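Local coordinates for protein N-isopropylammelide isopropylaminohydrolase (Burkholderia multivorans ATCC 17616, PDB 6NBO) that belongs to the metal-dependent amidohydrolase family, is built around a TIM barrel, and binds zinc ions, at residues 313-317 against 318-322; 279-283 against 284-288; 131-134 against 135-139; 376-380 against 381-385. All coordinates share one frame; numbering follows the deposited sequence.

Overall arrangement
Along the chain the order is contact 3, contact 2, contact 1, contact 4. The first three follow barrel strands: contact 2 lies wholly in the loop after strand 275-278, while contacts 3 and 1 span the passage from the loops after strands 120-128 and 299-301 into helices 136-147 and 318-328. Contact 4 closes helix 375-381, ahead of strand 387-390. Contacts 1 and 4 have centres 11 Å apart and are joined by two salt bridges, so the start of helix 318-328 is tied to the end of helix 375-381. Contact 2 touches contact 1 through Arg321 and Thr279, their centres 15 Å apart. Contact 3 stands apart, its centre 38 Å from that of contact 4, across the chain's centre.

Contact 1 of 4, residues 313-317 against 318-322; sequences YGSPD and MLERA
The guanidinium of Arg321 meets Gly314 obliquely, with NH2 3.9 Å from the glycine CA, while its nitrogens make weak hydrogen bonds to Thr279 O and Asn303 OD1. Glycine suits this spot because its backbone angles would jam a CB against the carbonyl O of Tyr313. The second flat group, the carboxylate of Glu320, comes up beside Ser315: OE1 lies 3.6 Å from the serine CB. The third belongs to Asp317, the N-cap of helix 318-328. Its CG stands anti to the backbone N (chi1 -172°), which turns OD1 over the first helical turn. There OD1 accepts weak bonds from Leu319 N at 2.9 Å and Glu320 N at 3.4 Å, so a short carboxylate serves N-H groups of the first turn; Glu320 N is shared with a weak bond to Asp317 O. A salt bridge from Arg385 to the same OD1 probably steadies the negative charge. Just upstream, Ser315 OG accepts from Asp317 N at 2.9 Å and 162°, an ST turn that sets the backbone of the cap residue. Two acids stand close here, Asp317 OD2 and Glu320 OE2 being 5.2 Å apart. A water donates to Asp317 OD2 at 2.6 Å and weakly to Glu320 OE2, and Arg382 forms a salt bridge with Glu320, which would ease the repulsion. On another flank, the buried Met318, its chain bent at chi2 and chi3, packs against Leu61 of strand 56-66 and Phe115 of helix 104-117, while Pro316 rests on Ala114 and Phe115, so the helix start is seated between barrel strand and neighbouring helix.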
ATOM      1  N   TYR A 313      11.883  -9.164   7.222  1.00 22.01           N
ATOM      2  CA  TYR A 313      10.847  -9.732   6.375  1.00 23.62           C
ATOM      3  C   TYR A 313      10.414  -8.717   5.328  1.00 26.33           C
ATOM      4  O   TYR A 313      11.008  -7.647   5.180  1.00 27.50           O
ATOM      5  CB  TYR A 313       9.664 -10.191   7.224  1.00 28.27           C
ATOM      6  CG  TYR A 313      10.097 -11.097   8.341  1.00 25.19           C
ATOM      7  CD1 TYR A 313      10.728 -12.300   8.062  1.00 24.82           C
ATOM      8  CD2 TYR A 313       9.878 -10.755   9.671  1.00 24.39           C
ATOM      9  CE1 TYR A 313      11.142 -13.146   9.074  1.00 27.14           C
ATOM     10  CE2 TYR A 313      10.282 -11.600  10.703  1.00 24.48           C
ATOM     11  CZ  TYR A 313      10.911 -12.791  10.396  1.00 28.18           C
ATOM     12  OH  TYR A 313      11.328 -13.630  11.398  1.00 29.71           O
ATOM     13  N   GLY A 314       9.363  -9.045   4.601  1.00 23.33           N
ATOM     14  CA  GLY A 314       8.858  -8.183   3.556  1.00 21.86           C
ATOM     15  C   GLY A 314       9.334  -8.663   2.197  1.00 24.89           C
ATOM     16  O   GLY A 314      10.405  -9.267   2.061  1.00 27.79           O
ATOM     17  N   SER A 315       8.521  -8.409   1.176  1.00 24.70           N
ATOM     18  CA  SER A 315       8.825  -8.863  -0.176  1.00 23.81           C
ATOM     19  C   SER A 315       8.142  -7.937  -1.165  1.00 25.37           C
ATOM     20  O   SER A 315       7.046  -7.437  -0.888  1.00 24.13           O
ATOM     21  CB  SER A 315       8.349 -10.310  -0.390  1.00 28.99           C
ATOM     22  OG  SER A 315       8.181 -10.617  -1.759  1.00 33.89           O
ATOM     23  N   PRO A 316       8.758  -7.685  -2.324  1.00 23.51           N
ATOM     24  CA  PRO A 316       8.060  -6.948  -3.393  1.00 21.49           C
ATOM     25  C   PRO A 316       6.949  -7.744  -4.061  1.00 25.07           C
ATOM     26  O   PRO A 316       6.322  -7.228  -4.987  1.00 21.69           O
ATOM     27  CB  PRO A 316       9.186  -6.635  -4.397  1.00 23.63           C
ATOM     28  CG  PRO A 316      10.210  -7.688  -4.163  1.00 31.94           C
ATOM     29  CD  PRO A 316      10.130  -8.068  -2.698  1.00 26.07           C
ATOM     30  N   ASP A 317       6.694  -8.982  -3.640  1.00 21.73           N
ATOM     31  CA  ASP A 317       5.636  -9.809  -4.226  1.00 25.42           C
ATOM     32  C   ASP A 317       4.348  -9.600  -3.426  1.00 21.67           C
ATOM     33  O   ASP A 317       4.183 -10.168  -2.345  1.00 23.10           O
ATOM     34  CB  ASP A 317       6.066 -11.277  -4.222  1.00 24.47           C
ATOM     35  CG  ASP A 317       5.107 -12.161  -4.985  1.00 25.12           C
ATOM     36  OD1 ASP A 317       3.981 -11.707  -5.250  1.00 23.96           O
ATOM     37  OD2 ASP A 317       5.465 -13.300  -5.332  1.00 26.98           O
ATOM     38  N   MET A 318       3.408  -8.802  -3.960  1.00 18.71           N
ATOM     39  CA  MET A 318       2.172  -8.569  -3.217  1.00 19.74           C
ATOM     40  C   MET A 318       1.268  -9.789  -3.203  1.00 21.90           C
ATOM     41  O   MET A 318       0.381  -9.866  -2.347  1.00 23.86           O
ATOM     42  CB  MET A 318       1.402  -7.366  -3.771  1.00 20.82           C
ATOM     43  CG  MET A 318       2.086  -6.012  -3.495  1.00 26.02           C
ATOM     44  SD  MET A 318       2.579  -5.802  -1.772  1.00 23.98           S
ATOM     45  CE  MET A 318       0.969  -5.758  -0.971  1.00 19.62           C
ATOM     46  N   LEU A 319       1.462 -10.743  -4.118  1.00 18.77           N
ATOM     47  CA  LEU A 319       0.738 -12.004  -3.983  1.00 22.14           C
ATOM     48  C   LEU A 319       1.162 -12.718  -2.710  1.00 23.64           C
ATOM     49  O   LEU A 319       0.337 -13.342  -2.032  1.00 22.51           O
ATOM     50  CB  LEU A 319       0.967 -12.904  -5.204  1.00 23.54           C
ATOM     51  CG  LEU A 319       0.337 -12.458  -6.526  1.00 23.77           C
ATOM     52  CD1 LEU A 319       0.502 -13.535  -7.611  1.00 23.02           C
ATOM     53  CD2 LEU A 319      -1.145 -12.108  -6.308  1.00 23.98           C
ATOM     54  N   GLU A 320       2.450 -12.630  -2.358  1.00 24.84           N
ATOM     55  CA  GLU A 320       2.899 -13.236  -1.110  1.00 22.49           C
ATOM     56  C   GLU A 320       2.275 -12.541   0.091  1.00 20.99           C
ATOM     57  O   GLU A 320       1.942 -13.193   1.091  1.00 21.98           O
ATOM     58  CB  GLU A 320       4.423 -13.199  -1.014  1.00 23.59           C
ATOM     59  CG  GLU A 320       4.943 -13.902   0.227  1.00 23.57           C
ATOM     60  CD  GLU A 320       6.400 -14.258   0.085  1.00 29.80           C
ATOM     61  OE1 GLU A 320       7.242 -13.541   0.657  1.00 25.59           O
ATOM     62  OE2 GLU A 320       6.698 -15.235  -0.631  1.00 26.65           O
ATOM     63  N   ARG A 321       2.122 -11.217   0.031  1.00 22.05           N
ATOM     64  CA  ARG A 321       1.474 -10.530   1.146  1.00 22.45           C
ATOM     65  C   ARG A 321       0.014 -10.953   1.269  1.00 22.20           C
ATOM     66  O   ARG A 321      -0.502 -11.133   2.383  1.00 23.04           O
ATOM     67  CB  ARG A 321       1.592  -9.014   0.974  1.00 28.17           C
ATOM     68  CG  ARG A 321       1.049  -8.202   2.158  1.00 27.30           C
ATOM     69  CD  ARG A 321       1.650  -8.637   3.483  1.00 28.72           C
ATOM     70  NE  ARG A 321       3.106  -8.811   3.440  1.00 26.81           N
ATOM     71  CZ  ARG A 321       3.857  -9.025   4.519  1.00 29.71           C
ATOM     72  NH1 ARG A 321       3.298  -9.063   5.721  1.00 30.07           N
ATOM     73  NH2 ARG A 321       5.162  -9.192   4.401  1.00 29.42           N
ATOM     74  N   ALA A 322      -0.661 -11.135   0.137  1.00 23.53           N
ATOM     75  CA  ALA A 322      -2.024 -11.650   0.170  1.00 24.59           C
ATOM     76  C   ALA A 322      -2.064 -13.016   0.825  1.00 22.02           C
ATOM     77  O   ALA A 322      -2.939 -13.290   1.659  1.00 24.37           O
ATOM     78  CB  ALA A 322      -2.594 -11.729  -1.248  1.00 23.57           C
TER
HETATM   79  O   HOH W   1       4.149  -7.502  -6.419  1.00 23.88           O
HETATM   80  O   HOH W   2       7.184 -14.771  -3.976  1.00 40.51           O

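Contact 2 of 4, residues 279-283 against 284-288; sequences TAPAA and VPVPS
Pro281 presses its ring against two valines, and the tightest point is Pro281 CG to Val284 CG1 at 3.5 Å, closer than usual van der Waals contact. The two side chains lie obliquely across each other. Val284 reaches the ring because CG1 sits between its backbone N and carbonyl carbon (chi1 51°), from where it also lies 3.7 Å from Pro281 CB. Val286 meets the far end of the same ring: its CG1 is 3.7 Å from Pro281 CD and 3.8 Å from Pro281 CG, the two side chains running past each other in opposite directions. A rigid ring and branched valines suit a loop that has neither helix nor strand to hold it, since few torsions must be fixed. Phe252 touches both Pro281 and Val284, extending the apolar patch, and the Pro281 side chain is about 8 Å from a bound zinc ion. The other side of the bend is much looser. Ala282 and Ala283 are exposed, and their small methyls point away from the residues that follow; the Ala283 CB comes no nearer than 3.6 Å to Val284 N. Backbone polarity is dealt with from outside: Arg328, on helix 318-328, donates through NE to Pro281 O and through NH2 to Val284 O, one guanidinium bridging both halves of the bend. Val284 N, by contrast, is buried here and has no partner in the model, a probable small energetic cost. Dispersion and shape therefore hold the two halves together, and the polar tie comes from a charged arginine on a neighbouring helix.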
ATOM      1  N   THR A 279      -1.026  -5.475   7.680  1.00 25.88           N
ATOM      2  CA  THR A 279       0.148  -6.131   7.125  1.00 26.51           C
ATOM      3  C   THR A 279       0.272  -7.546   7.656  1.00 31.53           C
ATOM      4  O   THR A 279       1.285  -8.214   7.412  1.00 32.20           O
ATOM      5  CB  THR A 279       1.397  -5.309   7.433  1.00 31.01           C
ATOM      6  OG1 THR A 279       1.669  -5.360   8.839  1.00 31.12           O
ATOM      7  CG2 THR A 279       1.171  -3.853   7.005  1.00 28.30           C
ATOM      8  N   ALA A 280      -0.744  -8.000   8.390  1.00 36.99           N
ATOM      9  CA  ALA A 280      -0.832  -9.355   8.918  1.00 38.20           C
ATOM     10  C   ALA A 280       0.392  -9.798   9.725  1.00 39.08           C
ATOM     11  O   ALA A 280       0.924 -10.887   9.498  1.00 41.11           O
ATOM     12  CB  ALA A 280      -1.101 -10.342   7.790  1.00 40.43           C
ATOM     13  N   PRO A 281       0.841  -8.996  10.694  1.00 29.41           N
ATOM     14  CA  PRO A 281       1.905  -9.475  11.587  1.00 29.64           C
ATOM     15  C   PRO A 281       1.450 -10.721  12.334  1.00 39.96           C
ATOM     16  O   PRO A 281       0.306 -10.816  12.783  1.00 36.73           O
ATOM     17  CB  PRO A 281       2.130  -8.296  12.538  1.00 37.55           C
ATOM     18  CG  PRO A 281       0.800  -7.575  12.538  1.00 34.02           C
ATOM     19  CD  PRO A 281       0.318  -7.689  11.124  1.00 31.95           C
ATOM     20  N   ALA A 282       2.349 -11.696  12.444  1.00 52.52           N
ATOM     21  CA  ALA A 282       1.971 -13.002  12.969  1.00 57.19           C
ATOM     22  C   ALA A 282       1.985 -13.074  14.491  1.00 56.08           C
ATOM     23  O   ALA A 282       1.551 -14.095  15.037  1.00 64.21           O
ATOM     24  CB  ALA A 282       2.889 -14.089  12.395  1.00 58.96           C
ATOM     25  N   ALA A 283       2.439 -12.026  15.193  1.00 51.83           N
ATOM     26  CA  ALA A 283       2.657 -12.105  16.635  1.00 57.89           C
ATOM     27  C   ALA A 283       1.917 -11.034  17.430  1.00 54.24           C
ATOM     28  O   ALA A 283       2.237 -10.814  18.603  1.00 51.66           O
ATOM     29  CB  ALA A 283       4.156 -12.029  16.949  1.00 62.68           C
ATOM     30  N   VAL A 284       0.944 -10.356  16.829  1.00 49.00           N
ATOM     31  CA  VAL A 284       0.087  -9.416  17.554  1.00 41.77           C
ATOM     32  C   VAL A 284      -1.317  -9.517  16.992  1.00 47.67           C
ATOM     33  O   VAL A 284      -1.510  -9.927  15.838  1.00 40.66           O
ATOM     34  CB  VAL A 284       0.614  -7.960  17.433  1.00 51.08           C
ATOM     35  CG1 VAL A 284       0.874  -7.608  15.992  1.00 44.51           C
ATOM     36  CG2 VAL A 284      -0.323  -6.928  18.069  1.00 51.61           C
ATOM     37  N   PRO A 285      -2.331  -9.256  17.822  1.00 41.51           N
ATOM     38  CA  PRO A 285      -3.705  -9.240  17.304  1.00 42.25           C
ATOM     39  C   PRO A 285      -3.865  -8.270  16.142  1.00 38.26           C
ATOM     40  O   PRO A 285      -3.199  -7.233  16.060  1.00 30.69           O
ATOM     41  CB  PRO A 285      -4.546  -8.813  18.519  1.00 42.11           C
ATOM     42  CG  PRO A 285      -3.612  -8.822  19.705  1.00 50.92           C
ATOM     43  CD  PRO A 285      -2.319  -9.440  19.282  1.00 53.66           C
ATOM     44  N   VAL A 286      -4.749  -8.630  15.218  1.00 33.16           N
ATOM     45  CA  VAL A 286      -4.971  -7.828  14.019  1.00 32.30           C
ATOM     46  C   VAL A 286      -6.471  -7.625  13.848  1.00 30.93           C
ATOM     47  O   VAL A 286      -7.284  -8.394  14.380  1.00 30.79           O
ATOM     48  CB  VAL A 286      -4.364  -8.499  12.765  1.00 32.33           C
ATOM     49  CG1 VAL A 286      -2.847  -8.572  12.884  1.00 33.12           C
ATOM     50  CG2 VAL A 286      -4.954  -9.884  12.579  1.00 29.93           C
ATOM     51  N   PRO A 287      -6.874  -6.598  13.107  1.00 31.35           N
ATOM     52  CA  PRO A 287      -8.280  -6.530  12.691  1.00 36.51           C
ATOM     53  C   PRO A 287      -8.631  -7.740  11.835  1.00 37.48           C
ATOM     54  O   PRO A 287      -7.872  -8.142  10.946  1.00 33.10           O
ATOM     55  CB  PRO A 287      -8.364  -5.217  11.900  1.00 30.63           C
ATOM     56  CG  PRO A 287      -6.953  -4.867  11.560  1.00 40.48           C
ATOM     57  CD  PRO A 287      -6.096  -5.440  12.643  1.00 30.26           C
ATOM     58  N   SER A 288      -9.764  -8.353  12.145  1.00 28.25           N
ATOM     59  CA  SER A 288     -10.281  -9.431  11.314  1.00 26.42           C
ATOM     60  C   SER A 288     -10.678  -8.868   9.956  1.00 32.86           C
ATOM     61  O   SER A 288     -11.496  -7.943   9.872  1.00 26.74           O
ATOM     62  CB  SER A 288     -11.471 -10.092  12.002  1.00 31.71           C
ATOM     63  OG  SER A 288     -12.214 -10.881  11.090  1.00 30.73           O
TER

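Contact 3 of 4, residues 131-134 against 135-139; sequences TDAG and LRHLH
His137 carries its CG anti to the carbonyl carbon (chi1 -53°), which swings the imidazole back along the helix start until NE2 is 3.4 Å from Ala133 CB. Arg136 takes another course: with CG anti to the backbone N (chi1 172°) and a bend at chi3, its guanidinium lays one face over the same methyl, NH1 lying 3.8 Å from Ala133 CB. The backbone between them is a type II' beta turn, Ala133 to Arg136, in the passage from strand 120-128 to helix 136-147 of the TIM barrel. Arg136 N closes it by donating to Ala133 O at 3.3 Å and 158°. Gly134 holds the position of positive phi, where a CB would clash with Leu135 N, so the lack of a side chain suits this corner of the turn. Alanine suits the first position of the turn because a single methyl can touch both the imidazole and the guanidinium, which approach it from directions roughly at right angles. Leu135 occupies the N-cap position without a polar side chain; its isobutyl group packs against Leu173 and Ala177 of helix 170-180 instead. His137 is buried and reaches Val127 on the preceding strand, whereas Arg136 lies at the surface. An ordered water helps finish the helix start, donating to Gly134 O at 2.8 Å and accepting from Leu138 N at 3.0 Å.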
ATOM      1  N   THR A 131      13.021  16.031  12.521  1.00 27.32           N
ATOM      2  CA  THR A 131      14.065  17.035  12.693  1.00 31.61           C
ATOM      3  C   THR A 131      15.468  16.438  12.835  1.00 29.03           C
ATOM      4  O   THR A 131      16.412  17.187  13.102  1.00 29.67           O
ATOM      5  CB  THR A 131      13.745  17.927  13.891  1.00 31.97           C
ATOM      6  OG1 THR A 131      13.565  17.123  15.068  1.00 29.16           O
ATOM      7  CG2 THR A 131      12.465  18.722  13.607  1.00 28.26           C
ATOM      8  N   ASP A 132      15.632  15.124  12.674  1.00 25.82           N
ATOM      9  CA  ASP A 132      16.978  14.582  12.507  1.00 32.90           C
ATOM     10  C   ASP A 132      17.464  14.776  11.079  1.00 30.83           C
ATOM     11  O   ASP A 132      18.625  15.137  10.857  1.00 33.66           O
ATOM     12  CB  ASP A 132      17.024  13.090  12.842  1.00 34.63           C
ATOM     13  CG  ASP A 132      16.661  12.797  14.277  1.00 37.38           C
ATOM     14  OD1 ASP A 132      16.950  13.625  15.163  1.00 34.94           O
ATOM     15  OD2 ASP A 132      16.084  11.722  14.510  1.00 34.37           O
ATOM     16  N   ALA A 133      16.584  14.541  10.110  1.00 32.83           N
ATOM     17  CA  ALA A 133      16.956  14.527   8.707  1.00 37.72           C
ATOM     18  C   ALA A 133      16.287  15.609   7.879  1.00 32.15           C
ATOM     19  O   ALA A 133      16.688  15.811   6.729  1.00 31.95           O
ATOM     20  CB  ALA A 133      16.617  13.163   8.083  1.00 35.39           C
ATOM     21  N   GLY A 134      15.279  16.296   8.408  1.00 30.98           N
ATOM     22  CA  GLY A 134      14.586  17.265   7.579  1.00 27.95           C
ATOM     23  C   GLY A 134      13.788  16.560   6.500  1.00 26.97           C
ATOM     24  O   GLY A 134      13.182  15.505   6.725  1.00 28.39           O
ATOM     25  N   LEU A 135      13.777  17.147   5.310  1.00 24.68           N
ATOM     26  CA  LEU A 135      13.103  16.547   4.164  1.00 27.58           C
ATOM     27  C   LEU A 135      14.026  15.655   3.331  1.00 30.61           C
ATOM     28  O   LEU A 135      13.688  15.331   2.189  1.00 28.80           O
ATOM     29  CB  LEU A 135      12.506  17.642   3.273  1.00 30.89           C
ATOM     30  CG  LEU A 135      11.534  18.625   3.945  1.00 33.20           C
ATOM     31  CD1 LEU A 135      10.926  19.589   2.919  1.00 35.50           C
ATOM     32  CD2 LEU A 135      10.447  17.887   4.713  1.00 29.41           C
ATOM     33  N   ARG A 136      15.184  15.254   3.866  1.00 27.26           N
ATOM     34  CA  ARG A 136      16.142  14.533   3.029  1.00 29.90           C
ATOM     35  C   ARG A 136      15.569  13.213   2.522  1.00 30.45           C
ATOM     36  O   ARG A 136      15.744  12.870   1.346  1.00 28.20           O
ATOM     37  CB  ARG A 136      17.454  14.288   3.775  1.00 24.80           C
ATOM     38  CG  ARG A 136      18.369  13.366   2.974  1.00 37.44           C
ATOM     39  CD  ARG A 136      19.824  13.523   3.320  1.00 48.63           C
ATOM     40  NE  ARG A 136      20.070  13.678   4.748  1.00 49.87           N
ATOM     41  CZ  ARG A 136      19.996  12.696   5.643  1.00 54.91           C
ATOM     42  NH1 ARG A 136      20.272  12.948   6.919  1.00 49.11           N
ATOM     43  NH2 ARG A 136      19.637  11.472   5.269  1.00 50.44           N
ATOM     44  N   HIS A 137      14.905  12.446   3.393  1.00 23.31           N
ATOM     45  CA  HIS A 137      14.314  11.190   2.933  1.00 29.66           C
ATOM     46  C   HIS A 137      13.203  11.452   1.925  1.00 30.14           C
ATOM     47  O   HIS A 137      13.079  10.734   0.926  1.00 25.85           O
ATOM     48  CB  HIS A 137      13.763  10.380   4.110  1.00 29.13           C
ATOM     49  CG  HIS A 137      14.749  10.153   5.215  1.00 34.75           C
ATOM     50  ND1 HIS A 137      15.998   9.607   5.006  1.00 42.23           N
ATOM     51  CD2 HIS A 137      14.663  10.391   6.547  1.00 39.72           C
ATOM     52  CE1 HIS A 137      16.640   9.525   6.159  1.00 42.88           C
ATOM     53  NE2 HIS A 137      15.851   9.993   7.109  1.00 45.71           N
ATOM     54  N   LEU A 138      12.371  12.460   2.185  1.00 26.66           N
ATOM     55  CA  LEU A 138      11.326  12.827   1.234  1.00 28.15           C
ATOM     56  C   LEU A 138      11.911  13.147  -0.137  1.00 27.57           C
ATOM     57  O   LEU A 138      11.431  12.645  -1.160  1.00 25.85           O
ATOM     58  CB  LEU A 138      10.533  14.019   1.771  1.00 25.10           C
ATOM     59  CG  LEU A 138       9.456  14.512   0.810  1.00 28.61           C
ATOM     60  CD1 LEU A 138       8.434  13.391   0.561  1.00 25.98           C
ATOM     61  CD2 LEU A 138       8.785  15.776   1.364  1.00 26.27           C
ATOM     62  N   HIS A 139      12.947  13.989  -0.181  1.00 29.87           N
ATOM     63  CA  HIS A 139      13.540  14.358  -1.465  1.00 27.81           C
ATOM     64  C   HIS A 139      14.064  13.136  -2.215  1.00 32.24           C
ATOM     65  O   HIS A 139      13.943  13.059  -3.443  1.00 29.93           O
ATOM     66  CB  HIS A 139      14.662  15.384  -1.266  1.00 36.36           C
ATOM     67  CG  HIS A 139      14.171  16.755  -0.903  1.00 43.06           C
ATOM     68  ND1 HIS A 139      13.104  17.358  -1.535  1.00 46.83           N
ATOM     69  CD2 HIS A 139      14.602  17.640   0.029  1.00 42.75           C
ATOM     70  CE1 HIS A 139      12.890  18.549  -1.001  1.00 41.68           C
ATOM     71  NE2 HIS A 139      13.787  18.745  -0.053  1.00 46.27           N
TER
HETATM   72  O   HOH W   3      12.545  13.375   5.065  1.00 24.82           O

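Contact 4 of 4, residues 376-380 against 381-385; sequences AEAVV and ARPVR
Arg382 folds back on the helix it follows and grips Val380 O side-on, NE at 3.0 Å and NH2 at 3.2 Å, with the oxygen nearly in the guanidinium plane. The two bonds meet the carbonyl differently: NH2 lies almost along the C=O axis, while NE stands above the carbonyl plane. Bends at chi2 and chi3 (-74°) curl the chain into this pose and lay CG 3.4 Å from Val379 O, a buried acceptor with no partner in the model. The guanidinium thus satisfies a carbonyl that the ending helix leaves behind, while NH1 is left for the salt bridge to Glu320 on helix 318-328. Further along, Arg385 does much the same to Pro383 O, with NE at 2.9 Å and NH2 at 2.8 Å, and its NH1 goes on to a salt bridge with Asp317; two nitrogens on one atom fix the rotation of each flat group. Pro383 turns its ring to the last helical turn, CD 3.5 Å from Ala378 O and near the small Ala378 methyl. Having no N-H, proline can give the helix end no further backbone bond. The last backbone bonds are Ala381 N to Glu377 O and Arg382 N to Ala378 O. Arg382 then leaves helical geometry with positive phi. A residue in the left-handed region followed at once by proline is a recognised way of terminating an alpha helix, here helix 375-381 before strand 387-390.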
ATOM      1  N   ALA A 376      -7.142 -18.422  -6.369  1.00 27.36           N
ATOM      2  CA  ALA A 376      -6.664 -18.955  -5.098  1.00 27.48           C
ATOM      3  C   ALA A 376      -5.290 -19.599  -5.261  1.00 30.41           C
ATOM      4  O   ALA A 376      -4.400 -19.398  -4.424  1.00 28.73           O
ATOM      5  CB  ALA A 376      -7.675 -19.961  -4.538  1.00 25.41           C
ATOM      6  N   GLU A 377      -5.087 -20.350  -6.353  1.00 29.41           N
ATOM      7  CA  GLU A 377      -3.763 -20.905  -6.627  1.00 28.66           C
ATOM      8  C   GLU A 377      -2.720 -19.804  -6.767  1.00 28.18           C
ATOM      9  O   GLU A 377      -1.607 -19.925  -6.243  1.00 28.02           O
ATOM     10  CB  GLU A 377      -3.781 -21.768  -7.892  1.00 26.59           C
ATOM     11  CG  GLU A 377      -2.419 -22.392  -8.188  1.00 28.57           C
ATOM     12  CD  GLU A 377      -2.315 -23.014  -9.584  1.00 35.73           C
ATOM     13  OE1 GLU A 377      -3.354 -23.334 -10.201  1.00 36.76           O
ATOM     14  OE2 GLU A 377      -1.176 -23.185 -10.065  1.00 40.69           O
ATOM     15  N   ALA A 378      -3.053 -18.727  -7.483  1.00 28.07           N
ATOM     16  CA  ALA A 378      -2.099 -17.635  -7.643  1.00 26.93           C
ATOM     17  C   ALA A 378      -1.685 -17.057  -6.299  1.00 28.76           C
ATOM     18  O   ALA A 378      -0.522 -16.675  -6.114  1.00 25.83           O
ATOM     19  CB  ALA A 378      -2.693 -16.535  -8.524  1.00 27.79           C
ATOM     20  N   VAL A 379      -2.627 -16.953  -5.353  1.00 23.37           N
ATOM     21  CA  VAL A 379      -2.280 -16.439  -4.027  1.00 23.70           C
ATOM     22  C   VAL A 379      -1.259 -17.347  -3.336  1.00 24.14           C
ATOM     23  O   VAL A 379      -0.223 -16.879  -2.844  1.00 26.41           O
ATOM     24  CB  VAL A 379      -3.542 -16.254  -3.167  1.00 24.72           C
ATOM     25  CG1 VAL A 379      -3.150 -15.971  -1.706  1.00 26.14           C
ATOM     26  CG2 VAL A 379      -4.383 -15.102  -3.710  1.00 24.90           C
ATOM     27  N   VAL A 380      -1.522 -18.654  -3.282  1.00 23.73           N
ATOM     28  CA  VAL A 380      -0.619 -19.487  -2.478  1.00 27.05           C
ATOM     29  C   VAL A 380       0.636 -19.890  -3.254  1.00 32.51           C
ATOM     30  O   VAL A 380       1.711 -20.050  -2.657  1.00 28.04           O
ATOM     31  CB  VAL A 380      -1.333 -20.735  -1.919  1.00 31.26           C
ATOM     32  CG1 VAL A 380      -2.602 -20.342  -1.171  1.00 28.86           C
ATOM     33  CG2 VAL A 380      -1.616 -21.752  -3.008  1.00 27.50           C
ATOM     34  N   ALA A 381       0.537 -20.081  -4.570  1.00 25.94           N
ATOM     35  CA  ALA A 381       1.702 -20.513  -5.332  1.00 24.36           C
ATOM     36  C   ALA A 381       2.605 -19.358  -5.734  1.00 28.92           C
ATOM     37  O   ALA A 381       3.789 -19.587  -6.008  1.00 28.73           O
ATOM     38  CB  ALA A 381       1.285 -21.273  -6.592  1.00 28.96           C
ATOM     39  N   ARG A 382       2.082 -18.135  -5.773  1.00 24.69           N
ATOM     40  CA  ARG A 382       2.850 -16.955  -6.159  1.00 26.87           C
ATOM     41  C   ARG A 382       3.660 -17.182  -7.440  1.00 26.19           C
ATOM     42  O   ARG A 382       4.869 -16.939  -7.466  1.00 21.42           O
ATOM     43  CB  ARG A 382       3.767 -16.530  -5.020  1.00 27.55           C
ATOM     44  CG  ARG A 382       3.011 -16.107  -3.738  1.00 28.02           C
ATOM     45  CD  ARG A 382       3.796 -16.488  -2.482  1.00 28.29           C
ATOM     46  NE  ARG A 382       3.755 -17.921  -2.186  1.00 30.33           N
ATOM     47  CZ  ARG A 382       4.645 -18.543  -1.416  1.00 30.98           C
ATOM     48  NH1 ARG A 382       5.660 -17.860  -0.900  1.00 24.78           N
ATOM     49  NH2 ARG A 382       4.544 -19.849  -1.176  1.00 29.70           N
ATOM     50  N   PRO A 383       3.028 -17.646  -8.516  1.00 27.57           N
ATOM     51  CA  PRO A 383       3.789 -17.898  -9.746  1.00 22.49           C
ATOM     52  C   PRO A 383       4.480 -16.634 -10.240  1.00 25.96           C
ATOM     53  O   PRO A 383       4.012 -15.519 -10.014  1.00 25.29           O
ATOM     54  CB  PRO A 383       2.716 -18.377 -10.739  1.00 23.88           C
ATOM     55  CG  PRO A 383       1.457 -17.793 -10.253  1.00 25.04           C
ATOM     56  CD  PRO A 383       1.573 -17.750  -8.738  1.00 31.41           C
ATOM     57  N   VAL A 384       5.614 -16.824 -10.921  1.00 24.51           N
ATOM     58  CA  VAL A 384       6.354 -15.689 -11.461  1.00 28.70           C
ATOM     59  C   VAL A 384       5.429 -14.864 -12.341  1.00 24.56           C
ATOM     60  O   VAL A 384       4.533 -15.403 -12.997  1.00 28.56           O
ATOM     61  CB  VAL A 384       7.585 -16.183 -12.246  1.00 29.82           C
ATOM     62  CG1 VAL A 384       7.157 -16.961 -13.485  1.00 39.40           C
ATOM     63  CG2 VAL A 384       8.484 -15.020 -12.642  1.00 30.64           C
ATOM     64  N   ARG A 385       5.602 -13.541 -12.321  1.00 24.62           N
ATOM     65  CA  ARG A 385       4.836 -12.707 -13.247  1.00 23.88           C
ATOM     66  C   ARG A 385       5.395 -12.924 -14.648  1.00 25.03           C
ATOM     67  O   ARG A 385       6.491 -12.451 -14.975  1.00 27.78           O
ATOM     68  CB  ARG A 385       4.900 -11.228 -12.868  1.00 22.71           C
ATOM     69  CG  ARG A 385       4.624 -10.899 -11.417  1.00 24.88           C
ATOM     70  CD  ARG A 385       3.368 -11.568 -10.860  1.00 23.58           C
ATOM     71  NE  ARG A 385       3.682 -12.680  -9.960  1.00 25.73           N
ATOM     72  CZ  ARG A 385       3.883 -12.545  -8.649  1.00 24.46           C
ATOM     73  NH1 ARG A 385       3.812 -11.350  -8.076  1.00 23.09           N
ATOM     74  NH2 ARG A 385       4.154 -13.612  -7.909  1.00 22.10           N
TER